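Long-range contacts in beta-glucosidase (Pseudoalteromonas sp., PDB 3F95), which forms the extra C-terminal beta-sandwich domain of ExoP, an exo-1,3/1,4-beta-glucanase that probably hydrolyses beta-glucosidic linkages: residues A[61-66]-A[154-159]; A[17-22]-A[72-77]; A[115-120]-A[134-139]; A[90-95]-A[124-129]. All blocks are in the same frame, centred on the assembly; numbering follows the deposited sequence.

Contact 1 (A[61-66]-A[154-159]); sequences FNWRAQ and LRITSQ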
loop_
_atom_site.group_PDB
_atom_site.type_symbol
_atom_site.label_atom_id
_atom_site.label_comp_id
_atom_site.label_asym_id
_atom_site.label_seq_id
_atom_site.Cartn_x
_atom_site.Cartn_y
_atom_site.Cartn_z
ATOM N N PHE A 61 5.049 6.684 -5.880
ATOM C CA PHE A 61 3.987 7.630 -5.552
ATOM C C PHE A 61 4.583 8.864 -4.880
ATOM O O PHE A 61 5.369 8.736 -3.928
ATOM C CB PHE A 61 2.959 6.942 -4.654
ATOM C CG PHE A 61 2.295 5.739 -5.300
ATOM C CD1 PHE A 61 1.198 5.897 -6.139
ATOM C CD2 PHE A 61 2.754 4.444 -5.038
ATOM C CE1 PHE A 61 0.571 4.799 -6.725
ATOM C CE2 PHE A 61 2.142 3.316 -5.610
ATOM C CZ PHE A 61 1.053 3.493 -6.481
ATOM N N ASN A 62 4.193 10.058 -5.341
ATOM C CA ASN A 62 4.691 11.314 -4.765
ATOM C C ASN A 62 3.488 12.117 -4.287
ATOM O O ASN A 62 2.588 12.380 -5.097
ATOM C CB ASN A 62 5.440 12.131 -5.823
ATOM C CG ASN A 62 6.730 11.474 -6.284
ATOM O OD1 ASN A 62 7.465 10.887 -5.491
ATOM N ND2 ASN A 62 7.016 11.585 -7.578
ATOM N N TRP A 63 3.436 12.436 -2.990
ATOM C CA TRP A 63 2.406 13.305 -2.405
ATOM C C TRP A 63 2.990 14.714 -2.303
ATOM O O TRP A 63 4.075 14.913 -1.706
ATOM C CB TRP A 63 2.104 12.893 -0.980
ATOM C CG TRP A 63 1.204 11.713 -0.777
ATOM C CD1 TRP A 63 -0.093 11.756 -0.370
ATOM C CD2 TRP A 63 1.531 10.321 -0.956
ATOM N NE1 TRP A 63 -0.592 10.489 -0.272
ATOM C CE2 TRP A 63 0.380 9.587 -0.619
ATOM C CE3 TRP A 63 2.700 9.628 -1.325
ATOM C CZ2 TRP A 63 0.345 8.180 -0.639
ATOM C CZ3 TRP A 63 2.666 8.211 -1.384
ATOM C CH2 TRP A 63 1.496 7.515 -1.040
ATOM N N ARG A 64 2.266 15.686 -2.851
ATOM C CA ARG A 64 2.593 17.098 -2.661
ATOM C C ARG A 64 1.519 17.855 -1.898
ATOM O O ARG A 64 1.748 19.004 -1.491
ATOM C CB ARG A 64 2.871 17.769 -4.008
ATOM C CG ARG A 64 4.114 17.212 -4.668
ATOM C CD ARG A 64 4.292 17.839 -6.010
ATOM N NE ARG A 64 4.664 19.233 -5.836
ATOM C CZ ARG A 64 4.200 20.224 -6.589
ATOM N NH1 ARG A 64 3.338 19.962 -7.573
ATOM N NH2 ARG A 64 4.595 21.469 -6.348
ATOM N N ALA A 65 0.360 17.226 -1.702
ATOM C CA ALA A 65 -0.675 17.743 -0.814
ATOM C C ALA A 65 -1.499 16.579 -0.294
ATOM O O ALA A 65 -1.339 15.457 -0.769
ATOM C CB ALA A 65 -1.586 18.771 -1.529
ATOM N N GLN A 66 -2.372 16.878 0.667
ATOM C CA GLN A 66 -3.280 15.907 1.266
ATOM C C GLN A 66 -3.930 14.955 0.258
ATOM O O GLN A 66 -4.649 15.397 -0.637
ATOM C CB GLN A 66 -4.373 16.642 2.035
ATOM C CG GLN A 66 -5.331 15.695 2.719
ATOM C CD GLN A 66 -4.694 14.936 3.890
ATOM O OE1 GLN A 66 -3.754 15.414 4.527
ATOM N NE2 GLN A 66 -5.220 13.758 4.176
ATOM N N LEU A 154 -4.801 -1.828 0.985
ATOM C CA LEU A 154 -3.985 -0.852 1.694
ATOM C C LEU A 154 -4.389 0.580 1.355
ATOM O O LEU A 154 -4.879 0.858 0.266
ATOM C CB LEU A 154 -2.489 -1.066 1.406
ATOM C CG LEU A 154 -1.863 -0.689 0.078
ATOM C CD1 LEU A 154 -1.440 0.780 0.012
ATOM C CD2 LEU A 154 -0.638 -1.599 -0.213
ATOM N N ARG A 155 -4.154 1.487 2.283
ATOM C CA ARG A 155 -4.426 2.893 2.057
ATOM C C ARG A 155 -3.306 3.673 2.726
ATOM O O ARG A 155 -2.988 3.426 3.898
ATOM C CB ARG A 155 -5.794 3.254 2.649
ATOM C CG ARG A 155 -6.173 4.719 2.492
ATOM C CD ARG A 155 -7.419 5.068 3.330
ATOM N NE ARG A 155 -8.514 4.159 3.068
ATOM C CZ ARG A 155 -9.370 3.712 3.981
ATOM N NH1 ARG A 155 -9.285 4.088 5.259
ATOM N NH2 ARG A 155 -10.324 2.885 3.601
ATOM N N ILE A 156 -2.663 4.560 1.976
ATOM C CA ILE A 156 -1.623 5.422 2.548
ATOM C C ILE A 156 -2.090 6.871 2.387
ATOM O O ILE A 156 -2.404 7.312 1.286
ATOM C CB ILE A 156 -0.263 5.208 1.853
ATOM C CG1 ILE A 156 0.193 3.740 2.060
ATOM C CG2 ILE A 156 0.786 6.214 2.394
ATOM C CD1 ILE A 156 1.345 3.346 1.154
ATOM N N THR A 157 -2.133 7.584 3.501
ATOM C CA THR A 157 -2.569 8.976 3.536
ATOM C C THR A 157 -1.450 9.864 4.074
ATOM O O THR A 157 -0.823 9.551 5.109
ATOM C CB THR A 157 -3.842 9.106 4.395
ATOM O OG1 THR A 157 -4.838 8.195 3.902
ATOM C CG2 THR A 157 -4.389 10.534 4.308
ATOM N N SER A 158 -1.208 10.978 3.382
ATOM C CA SER A 158 -0.164 11.937 3.768
ATOM C C SER A 158 -0.376 13.262 3.012
ATOM O O SER A 158 -1.261 13.353 2.148
ATOM C CB SER A 158 1.235 11.350 3.504
ATOM O OG SER A 158 2.285 12.164 4.077
ATOM N N GLN A 159 0.420 14.278 3.341
ATOM C CA GLN A 159 0.410 15.545 2.592
ATOM C C GLN A 159 1.699 15.716 1.817
ATOM O O GLN A 159 1.764 16.460 0.841
ATOM C CB GLN A 159 0.261 16.747 3.538
ATOM C CG GLN A 159 -0.989 16.730 4.365
ATOM C CD GLN A 159 -1.043 17.875 5.349
ATOM O OE1 GLN A 159 -0.639 17.734 6.507
ATOM N NE2 GLN A 159 -1.535 19.020 4.896
#
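W63 faces I156 and S158 across two strands of different sheets: the axes of 61-63 and 154-158 pass 8.9 Å apart with their directions 33° from parallel, and the backbones close in only beyond them, where Q66 CA and Q159 CA are 3.9 Å apart. The indole fills the wider part of this wedge. S158 CB sits over one face of its five-membered ring in a CH-pi contact, 4.2 Å from the centroid and 13° off the normal. At the rim, W63 CZ2 lies 3.6 Å from I156 CG2, while I156 O approaches the ring edge. W63 NE1 bonds to A67 O, and S158 OG to G101 O. Where the chains converge, Q66 CA makes a CH...O contact with S158 O at 3.4 Å. Q66 has CG anti to its amide nitrogen (chi1 -178°) and then bends, which brings NE2 to 3.3 Å from T157 CG2. This is packing between the facing sheets of a beta-sandwich. L161 of strand 161-171 packs against both W63 and I156; L69 of strand 67-73 also touches the indole, and L104 of strand 102-108 touches I156.

Contact 2 (A[17-22]-A[72-77]); sequences NMTWQL and SYLEPT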
loop_
_atom_site.group_PDB
_atom_site.type_symbol
_atom_site.label_atom_id
_atom_site.label_comp_id
_atom_site.label_asym_id
_atom_site.label_seq_id
_atom_site.Cartn_x
_atom_site.Cartn_y
_atom_site.Cartn_z
ATOM N N ASN A 17 -9.566 -8.093 -10.053
ATOM C CA ASN A 17 -10.451 -7.314 -9.203
ATOM C C ASN A 17 -9.771 -6.151 -8.470
ATOM O O ASN A 17 -10.359 -5.627 -7.545
ATOM C CB ASN A 17 -11.113 -8.292 -8.165
ATOM C CG ASN A 17 -12.265 -7.670 -7.347
ATOM O OD1 ASN A 17 -13.000 -6.779 -7.817
ATOM N ND2 ASN A 17 -12.456 -8.187 -6.112
ATOM N N MET A 18 -8.575 -5.731 -8.901
ATOM C CA MET A 18 -7.832 -4.675 -8.187
ATOM C C MET A 18 -7.550 -3.421 -9.016
ATOM O O MET A 18 -7.344 -3.499 -10.235
ATOM C CB MET A 18 -6.497 -5.181 -7.601
ATOM C CG MET A 18 -6.509 -6.525 -6.887
ATOM S SD MET A 18 -7.593 -6.555 -5.484
ATOM C CE MET A 18 -6.822 -5.385 -4.367
ATOM N N THR A 19 -7.510 -2.271 -8.338
ATOM C CA THR A 19 -7.064 -1.009 -8.937
ATOM C C THR A 19 -6.275 -0.225 -7.932
ATOM O O THR A 19 -6.466 -0.368 -6.732
ATOM C CB THR A 19 -8.136 0.133 -9.067
ATOM O OG1 THR A 19 -9.406 -0.194 -8.521
ATOM C CG2 THR A 19 -8.106 0.836 -10.344
ATOM N N TRP A 20 -5.469 0.701 -8.449
ATOM C CA TRP A 20 -4.943 1.769 -7.628
ATOM C C TRP A 20 -6.024 2.866 -7.590
ATOM O O TRP A 20 -6.778 3.080 -8.583
ATOM C CB TRP A 20 -3.679 2.354 -8.249
ATOM C CG TRP A 20 -2.550 1.375 -8.427
ATOM C CD1 TRP A 20 -2.119 0.827 -9.578
ATOM C CD2 TRP A 20 -1.705 0.853 -7.387
ATOM N NE1 TRP A 20 -1.067 -0.043 -9.337
ATOM C CE2 TRP A 20 -0.775 -0.020 -8.001
ATOM C CE3 TRP A 20 -1.660 1.033 -5.998
ATOM C CZ2 TRP A 20 0.208 -0.727 -7.269
ATOM C CZ3 TRP A 20 -0.675 0.336 -5.268
ATOM C CH2 TRP A 20 0.241 -0.520 -5.911
ATOM N N GLN A 21 -6.119 3.537 -6.454
ATOM C CA GLN A 21 -7.044 4.655 -6.286
ATOM C C GLN A 21 -6.282 5.865 -5.778
ATOM O O GLN A 21 -5.692 5.813 -4.698
ATOM C CB GLN A 21 -8.167 4.311 -5.290
ATOM C CG GLN A 21 -9.193 3.349 -5.818
ATOM C CD GLN A 21 -10.509 3.339 -5.032
ATOM O OE1 GLN A 21 -11.056 4.383 -4.644
ATOM N NE2 GLN A 21 -11.045 2.148 -4.845
ATOM N N LEU A 22 -6.333 6.967 -6.526
ATOM C CA LEU A 22 -5.632 8.191 -6.133
ATOM C C LEU A 22 -6.699 9.235 -5.776
ATOM O O LEU A 22 -7.439 9.693 -6.667
ATOM C CB LEU A 22 -4.761 8.698 -7.282
ATOM C CG LEU A 22 -3.432 7.984 -7.632
ATOM C CD1 LEU A 22 -3.663 6.544 -8.092
ATOM C CD2 LEU A 22 -2.653 8.755 -8.718
ATOM N N SER A 72 -7.064 -1.183 -4.108
ATOM C CA SER A 72 -8.455 -1.412 -3.723
ATOM C C SER A 72 -9.140 -2.471 -4.583
ATOM O O SER A 72 -8.748 -2.706 -5.721
ATOM C CB SER A 72 -9.235 -0.089 -3.721
ATOM O OG SER A 72 -9.508 0.338 -5.037
ATOM N N TYR A 73 -10.141 -3.126 -3.992
ATOM C CA TYR A 73 -10.934 -4.129 -4.681
ATOM C C TYR A 73 -12.035 -3.405 -5.472
ATOM O O TYR A 73 -12.628 -2.440 -4.990
ATOM C CB TYR A 73 -11.572 -5.083 -3.658
ATOM C CG TYR A 73 -10.580 -5.951 -2.898
ATOM C CD1 TYR A 73 -10.199 -7.193 -3.393
ATOM C CD2 TYR A 73 -10.054 -5.539 -1.678
ATOM C CE1 TYR A 73 -9.300 -8.001 -2.700
ATOM C CE2 TYR A 73 -9.161 -6.351 -0.979
ATOM C CZ TYR A 73 -8.788 -7.573 -1.502
ATOM O OH TYR A 73 -7.879 -8.378 -0.805
ATOM N N LEU A 74 -12.301 -3.858 -6.683
ATOM C CA LEU A 74 -13.308 -3.185 -7.504
ATOM C C LEU A 74 -14.714 -3.285 -6.885
ATOM O O LEU A 74 -15.516 -2.349 -6.981
ATOM C CB LEU A 74 -13.202 -3.621 -8.968
ATOM C CG LEU A 74 -11.964 -2.970 -9.644
ATOM C CD1 LEU A 74 -11.718 -3.499 -11.033
ATOM C CD2 LEU A 74 -12.081 -1.445 -9.679
ATOM N N GLU A 75 -14.976 -4.389 -6.182
ATOM C CA GLU A 75 -16.155 -4.480 -5.320
ATOM C C GLU A 75 -15.726 -5.054 -3.983
ATOM O O GLU A 75 -14.805 -5.856 -3.954
ATOM C CB GLU A 75 -17.234 -5.357 -5.951
ATOM C CG GLU A 75 -16.796 -6.775 -6.243
ATOM C CD GLU A 75 -17.938 -7.657 -6.696
ATOM O OE1 GLU A 75 -17.949 -8.842 -6.300
ATOM O OE2 GLU A 75 -18.818 -7.174 -7.446
ATOM N N PRO A 76 -16.371 -4.623 -2.876
ATOM C CA PRO A 76 -16.079 -5.189 -1.560
ATOM C C PRO A 76 -15.949 -6.717 -1.601
ATOM O O PRO A 76 -16.790 -7.417 -2.178
ATOM C CB PRO A 76 -17.281 -4.773 -0.703
ATOM C CG PRO A 76 -18.151 -3.855 -1.571
ATOM C CD PRO A 76 -17.369 -3.537 -2.803
ATOM N N THR A 77 -14.890 -7.204 -0.968
ATOM C CA THR A 77 -14.497 -8.590 -1.027
ATOM C C THR A 77 -14.153 -9.028 0.398
ATOM O O THR A 77 -13.246 -8.474 1.002
ATOM C CB THR A 77 -13.275 -8.725 -1.956
ATOM O OG1 THR A 77 -13.614 -8.225 -3.256
ATOM C CG2 THR A 77 -12.788 -10.178 -2.071
#
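Between T19 and S72, an antiparallel hydrogen-bonded pair, both backbone donors and both acceptors are used: T19 N to S72 O at 2.9 Å and S72 N to T19 O at 2.8 Å. The next pair, M18 with Y73, is non-hydrogen-bonded; beyond it, L74 N donates a hydrogen bond to N17 O at 2.8 Å, just outside the strand. The same N-H leans weakly on N17 OD1 as well. With CG swung opposite the main-chain nitrogen (chi1 -170°), the N17 amide reaches past the corner at 74-75, where ND2 bonds weakly to T77 OG1 at 3.1 Å. That hydroxyl is in turn a donor to E75 O at 2.7 Å. M18 CE lies 3.9 Å from the Y73 ring centroid, over its centre, a CH-pi contact, while M18 SD, oblique to the ring, makes the Met-aromatic contact; T77 CB packs on the opposite face. A serine in place of Y73 would probably leave the M18 methyl and T77 without the surface they share. This is an antiparallel strand pair within one sheet of a galactose-binding-domain-like beta-sandwich, ending where the chain turns a corner.

Contact 3 (A[115-120]-A[134-139]); sequences RDIDFS and LAIPLH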
loop_
_atom_site.group_PDB
_atom_site.type_symbol
_atom_site.label_atom_id
_atom_site.label_comp_id
_atom_site.label_asym_id
_atom_site.label_seq_id
_atom_site.Cartn_x
_atom_site.Cartn_y
_atom_site.Cartn_z
ATOM N N ARG A 115 -5.559 -3.085 10.273
ATOM C CA ARG A 115 -4.393 -2.433 10.869
ATOM C C ARG A 115 -4.384 -0.958 10.539
ATOM O O ARG A 115 -4.771 -0.556 9.435
ATOM C CB ARG A 115 -3.075 -3.056 10.385
ATOM C CG ARG A 115 -2.885 -4.537 10.707
ATOM C CD ARG A 115 -2.651 -4.820 12.216
ATOM N NE ARG A 115 -1.588 -4.008 12.797
ATOM C CZ ARG A 115 -0.277 -4.221 12.665
ATOM N NH1 ARG A 115 0.214 -5.249 11.961
ATOM N NH2 ARG A 115 0.550 -3.384 13.258
ATOM N N ASP A 116 -3.932 -0.160 11.509
ATOM C CA ASP A 116 -3.780 1.271 11.349
ATOM C C ASP A 116 -2.398 1.642 11.904
ATOM O O ASP A 116 -2.193 1.634 13.127
ATOM C CB ASP A 116 -4.909 1.984 12.100
ATOM C CG ASP A 116 -5.019 3.461 11.748
ATOM O OD1 ASP A 116 -6.169 3.970 11.666
ATOM O OD2 ASP A 116 -3.979 4.126 11.562
ATOM N N ILE A 117 -1.439 1.917 11.017
ATOM C CA ILE A 117 -0.034 2.019 11.432
ATOM C C ILE A 117 0.480 3.400 11.075
ATOM O O ILE A 117 0.467 3.753 9.906
ATOM C CB ILE A 117 0.843 0.938 10.696
ATOM C CG1 ILE A 117 0.378 -0.478 11.074
ATOM C CG2 ILE A 117 2.377 1.191 10.922
ATOM C CD1 ILE A 117 0.885 -1.579 10.149
ATOM N N ASP A 118 0.966 4.171 12.059
ATOM C CA ASP A 118 1.630 5.440 11.734
ATOM C C ASP A 118 3.008 5.189 11.104
ATOM O O ASP A 118 3.746 4.252 11.516
ATOM C CB ASP A 118 1.814 6.309 12.976
ATOM C CG ASP A 118 0.508 6.616 13.666
ATOM O OD1 ASP A 118 -0.478 6.974 12.969
ATOM O OD2 ASP A 118 0.487 6.494 14.904
ATOM N N PHE A 119 3.379 6.013 10.135
ATOM C CA PHE A 119 4.723 5.857 9.554
ATOM C C PHE A 119 5.833 5.973 10.599
ATOM O O PHE A 119 6.880 5.340 10.453
ATOM C CB PHE A 119 4.964 6.808 8.373
ATOM C CG PHE A 119 4.518 6.221 7.035
ATOM C CD1 PHE A 119 3.230 5.705 6.868
ATOM C CD2 PHE A 119 5.390 6.168 5.958
ATOM C CE1 PHE A 119 2.824 5.145 5.625
ATOM C CE2 PHE A 119 4.981 5.618 4.714
ATOM C CZ PHE A 119 3.699 5.104 4.570
ATOM N N SER A 120 5.602 6.761 11.644
ATOM C CA SER A 120 6.613 6.921 12.710
ATOM C C SER A 120 6.999 5.578 13.338
ATOM O O SER A 120 8.124 5.417 13.809
ATOM C CB SER A 120 6.101 7.886 13.786
ATOM O OG SER A 120 4.902 7.404 14.355
ATOM N N LEU A 134 8.192 -5.825 3.765
ATOM C CA LEU A 134 7.436 -5.637 5.005
ATOM C C LEU A 134 6.321 -6.683 5.088
ATOM O O LEU A 134 5.559 -6.872 4.115
ATOM C CB LEU A 134 6.841 -4.217 5.040
ATOM C CG LEU A 134 7.795 -3.023 4.916
ATOM C CD1 LEU A 134 6.998 -1.700 4.947
ATOM C CD2 LEU A 134 8.853 -3.060 6.076
ATOM N N ALA A 135 6.250 -7.395 6.212
ATOM C CA ALA A 135 5.162 -8.335 6.463
ATOM C C ALA A 135 4.240 -7.761 7.539
ATOM O O ALA A 135 4.674 -7.413 8.630
ATOM C CB ALA A 135 5.694 -9.757 6.844
ATOM N N ILE A 136 2.969 -7.591 7.196
ATOM C CA ILE A 136 2.040 -6.924 8.109
ATOM C C ILE A 136 0.978 -7.886 8.641
ATOM O O ILE A 136 0.038 -8.237 7.922
ATOM C CB ILE A 136 1.361 -5.685 7.454
ATOM C CG1 ILE A 136 2.444 -4.714 6.958
ATOM C CG2 ILE A 136 0.442 -5.025 8.458
ATOM C CD1 ILE A 136 1.942 -3.614 6.028
ATOM N N PRO A 137 1.132 -8.323 9.906
ATOM C CA PRO A 137 0.138 -9.265 10.431
ATOM C C PRO A 137 -1.227 -8.593 10.410
ATOM O O PRO A 137 -1.352 -7.425 10.789
ATOM C CB PRO A 137 0.600 -9.551 11.856
ATOM C CG PRO A 137 1.709 -8.538 12.158
ATOM C CD PRO A 137 2.202 -7.988 10.864
ATOM N N LEU A 138 -2.227 -9.313 9.918
ATOM C CA LEU A 138 -3.564 -8.727 9.759
ATOM C C LEU A 138 -4.325 -8.644 11.076
ATOM O O LEU A 138 -5.225 -7.815 11.243
ATOM C CB LEU A 138 -4.365 -9.494 8.698
ATOM C CG LEU A 138 -3.756 -9.458 7.281
ATOM C CD1 LEU A 138 -4.627 -10.205 6.279
ATOM C CD2 LEU A 138 -3.502 -8.012 6.803
ATOM N N HIS A 139 -3.957 -9.494 12.021
ATOM C CA HIS A 139 -4.674 -9.500 13.285
ATOM C C HIS A 139 -3.785 -9.362 14.514
ATOM O O HIS A 139 -2.801 -10.075 14.672
ATOM C CB HIS A 139 -5.597 -10.701 13.352
ATOM C CG HIS A 139 -6.729 -10.625 12.370
ATOM N ND1 HIS A 139 -6.653 -11.164 11.103
ATOM C CD2 HIS A 139 -7.947 -10.039 12.454
ATOM C CE1 HIS A 139 -7.781 -10.940 10.459
ATOM N NE2 HIS A 139 -8.584 -10.259 11.255
#
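The guanidinium of R115 meets P137 with its edge, P137 O lying only 6° out of its plane, while I117 CD1 rests 3.6 Å above one face, displaced toward the rim. I136 CG2 comes in obliquely, 3.5 Å from R115 NH1. The polar bond is nearly straight: NH1 reaches P137 O at 2.9 Å with 167° at the hydrogen, in the carbonyl plane and on a lone pair. Bends at chi2 (-70°) and chi3 fold the arginine back on itself, so that its own CD also passes 3.2 Å from P137 O, and the proline ring presses on the same nitrogen, P137 CD being 3.6 Å from NH1. A second carbonyl, L181 O, accepts from NH1 as well, so this buried group is held by backbone oxygens from two parts of the chain. A leucine here would probably leave P137 O and L181 O without this shared donor. Beside the arginine, I117 CD1 and I136 CG2 touch at 3.9 Å, a plain apolar contact. Strands 115-118 and 134-137 belong to different sheets, their axes 9.3 Å apart, and R115 also touches C140, whose disulfide to C183 ties down the C-terminal tail: face-to-face packing of a beta-sandwich, with a buried arginine bonded to backbone carbonyls between the sheets.

Contact 4 (A[90-95]-A[124-129]); sequences LKMRID and QLMADK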
loop_
_atom_site.group_PDB
_atom_site.type_symbol
_atom_site.label_atom_id
_atom_site.label_comp_id
_atom_site.label_asym_id
_atom_site.label_seq_id
_atom_site.Cartn_x
_atom_site.Cartn_y
_atom_site.Cartn_z
ATOM N N LEU A 90 4.444 -6.694 1.355
ATOM C CA LEU A 90 4.753 -5.810 0.239
ATOM C C LEU A 90 6.210 -5.395 0.321
ATOM O O LEU A 90 6.816 -5.488 1.380
ATOM C CB LEU A 90 3.850 -4.560 0.256
ATOM C CG LEU A 90 4.047 -3.536 1.404
ATOM C CD1 LEU A 90 3.432 -2.162 1.054
ATOM C CD2 LEU A 90 3.475 -4.018 2.690
ATOM N N LYS A 91 6.784 -4.966 -0.792
ATOM C CA LYS A 91 8.072 -4.291 -0.724
ATOM C C LYS A 91 7.809 -2.782 -0.805
ATOM O O LYS A 91 6.929 -2.334 -1.549
ATOM C CB LYS A 91 9.000 -4.760 -1.848
ATOM C CG LYS A 91 9.286 -6.286 -1.772
ATOM C CD LYS A 91 10.221 -6.743 -2.886
ATOM C CE LYS A 91 10.533 -8.258 -2.758
ATOM N NZ LYS A 91 9.283 -9.052 -2.980
ATOM N N MET A 92 8.536 -2.018 -0.003
ATOM C CA MET A 92 8.380 -0.552 0.004
ATOM C C MET A 92 9.754 0.094 0.090
ATOM O O MET A 92 10.670 -0.467 0.722
ATOM C CB MET A 92 7.512 -0.131 1.183
ATOM C CG MET A 92 7.244 1.382 1.265
ATOM S SD MET A 92 6.340 1.896 2.715
ATOM C CE MET A 92 4.707 1.276 2.307
ATOM N N ARG A 93 9.912 1.260 -0.547
ATOM C CA ARG A 93 11.093 2.095 -0.383
ATOM C C ARG A 93 10.569 3.504 -0.092
ATOM O O ARG A 93 9.727 4.018 -0.843
ATOM C CB ARG A 93 11.903 2.100 -1.681
ATOM C CG ARG A 93 13.103 3.036 -1.683
ATOM C CD ARG A 93 13.842 2.978 -3.023
ATOM N NE ARG A 93 12.989 3.529 -4.084
ATOM C CZ ARG A 93 13.220 3.446 -5.392
ATOM N NH1 ARG A 93 14.297 2.824 -5.858
ATOM N NH2 ARG A 93 12.357 3.991 -6.245
ATOM N N ILE A 94 11.027 4.128 0.984
ATOM C CA ILE A 94 10.578 5.491 1.272
ATOM C C ILE A 94 11.736 6.414 0.944
ATOM O O ILE A 94 12.696 6.500 1.714
ATOM C CB ILE A 94 10.115 5.645 2.732
ATOM C CG1 ILE A 94 8.976 4.641 3.019
ATOM C CG2 ILE A 94 9.670 7.127 3.033
ATOM C CD1 ILE A 94 8.459 4.738 4.471
ATOM N N ASP A 95 11.664 7.070 -0.214
ATOM C CA ASP A 95 12.759 7.962 -0.614
ATOM C C ASP A 95 12.655 9.378 -0.057
ATOM O O ASP A 95 13.660 10.070 0.072
ATOM C CB ASP A 95 12.959 7.959 -2.116
ATOM C CG ASP A 95 11.724 8.382 -2.847
ATOM O OD1 ASP A 95 10.696 7.674 -2.745
ATOM O OD2 ASP A 95 11.781 9.415 -3.537
ATOM N N GLN A 124 12.376 4.429 11.212
ATOM C CA GLN A 124 13.813 4.224 11.345
ATOM C C GLN A 124 14.268 3.074 10.476
ATOM O O GLN A 124 15.255 3.195 9.780
ATOM C CB GLN A 124 14.243 4.076 12.803
ATOM C CG GLN A 124 14.280 5.406 13.547
ATOM C CD GLN A 124 15.509 6.259 13.214
ATOM O OE1 GLN A 124 15.627 6.824 12.114
ATOM N NE2 GLN A 124 16.436 6.358 14.178
ATOM N N LEU A 125 13.527 1.972 10.474
ATOM C CA LEU A 125 13.933 0.842 9.643
ATOM C C LEU A 125 13.884 1.137 8.130
ATOM O O LEU A 125 14.567 0.474 7.346
ATOM C CB LEU A 125 13.155 -0.417 10.024
ATOM C CG LEU A 125 11.652 -0.566 9.852
ATOM C CD1 LEU A 125 11.319 -1.128 8.460
ATOM C CD2 LEU A 125 11.135 -1.497 10.943
ATOM N N MET A 126 13.090 2.142 7.737
ATOM C CA MET A 126 12.996 2.596 6.350
ATOM C C MET A 126 13.980 3.735 5.972
ATOM O O MET A 126 14.085 4.128 4.804
ATOM C CB MET A 126 11.559 3.072 6.066
ATOM C CG MET A 126 10.464 1.995 6.293
ATOM S SD MET A 126 10.687 0.472 5.352
ATOM C CE MET A 126 10.304 1.002 3.683
ATOM N N ALA A 127 14.688 4.273 6.966
ATOM C CA ALA A 127 15.385 5.554 6.833
ATOM C C ALA A 127 16.586 5.490 5.898
ATOM O O ALA A 127 17.084 6.535 5.446
ATOM C CB ALA A 127 15.820 6.074 8.224
ATOM N N ASP A 128 17.043 4.277 5.588
ATOM C CA ASP A 128 18.118 4.111 4.605
ATOM C C ASP A 128 17.664 4.403 3.153
ATOM O O ASP A 128 18.493 4.411 2.246
ATOM C CB ASP A 128 18.784 2.727 4.699
ATOM C CG ASP A 128 17.830 1.574 4.413
ATOM O OD1 ASP A 128 16.689 1.821 3.966
ATOM O OD2 ASP A 128 18.230 0.398 4.634
ATOM N N LYS A 129 16.365 4.659 2.967
ATOM C CA LYS A 129 15.776 4.927 1.643
ATOM C C LYS A 129 16.021 3.777 0.662
ATOM O O LYS A 129 16.065 3.979 -0.554
ATOM C CB LYS A 129 16.287 6.257 1.059
ATOM C CG LYS A 129 15.998 7.465 1.947
ATOM C CD LYS A 129 16.465 8.760 1.312
ATOM C CE LYS A 129 16.137 9.958 2.195
ATOM N NZ LYS A 129 16.969 9.951 3.441
HETATM O O HOH W 1 13.037 2.889 2.646
#
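M126 O is gripped twice: a water that accepts from I94 N at 2.9 Å donates to M126 O, 2.7 Å from the water oxygen, and K129 N bonds to M126 O at 3.0 Å, closing a type I beta turn from M126 to K129. The water links strand and turn, which share no direct hydrogen bond. Next to this polar bridge the M126 side chain carries the apolar contact. Turning at both chi2 (-56°) and chi3 (-72°), it curls its methyl back to the strand, where CE lies 3.3 Å from M92 O and close to M92 CB. I94 crosses it at about a right angle, with I94 CD1 3.9 Å from M126 CG. K129, whose positive phi (58°) turns the chain as it leaves the helical stretch, runs its aliphatic part over the end of the strand: CG is 3.4 Å from I94 O and CE 3.3 Å from D95 O. In return R93 CG lies 3.3 Å from K129 O. D95 OD2 bonds to S162 OG, and D128 OD1 accepts from S130 N and H132 NE2, linking the turn to the start of strand 132-137. The whole is a short, weakly bonded helix and beta turn that form part of the connection between the two sheets of the sandwich and pack over the end of strand 87-94.

Contact 3 is the buried one, whereas contacts 1, 2 and 4 each run from interior to surface. Contacts 1 and 3 both join the two facing sheets, one by an indole and aliphatic groups, the other by an arginine edge on a carbonyl. Contact 2 instead lies within a single sheet and relies on backbone ladder bonds, while contact 4 lays a helical turn on a strand through water and methionine. The interior is continuous: F119 of contact 3 touches I156 of contact 1 and I94 of contact 4, and F61 meets W20 between contacts 1 and 2. Strands 87-94 and 132-137 are sheet neighbours, linking contacts 3 and 4; contacts 2 and 4, with centres about 25 Å apart, do not touch.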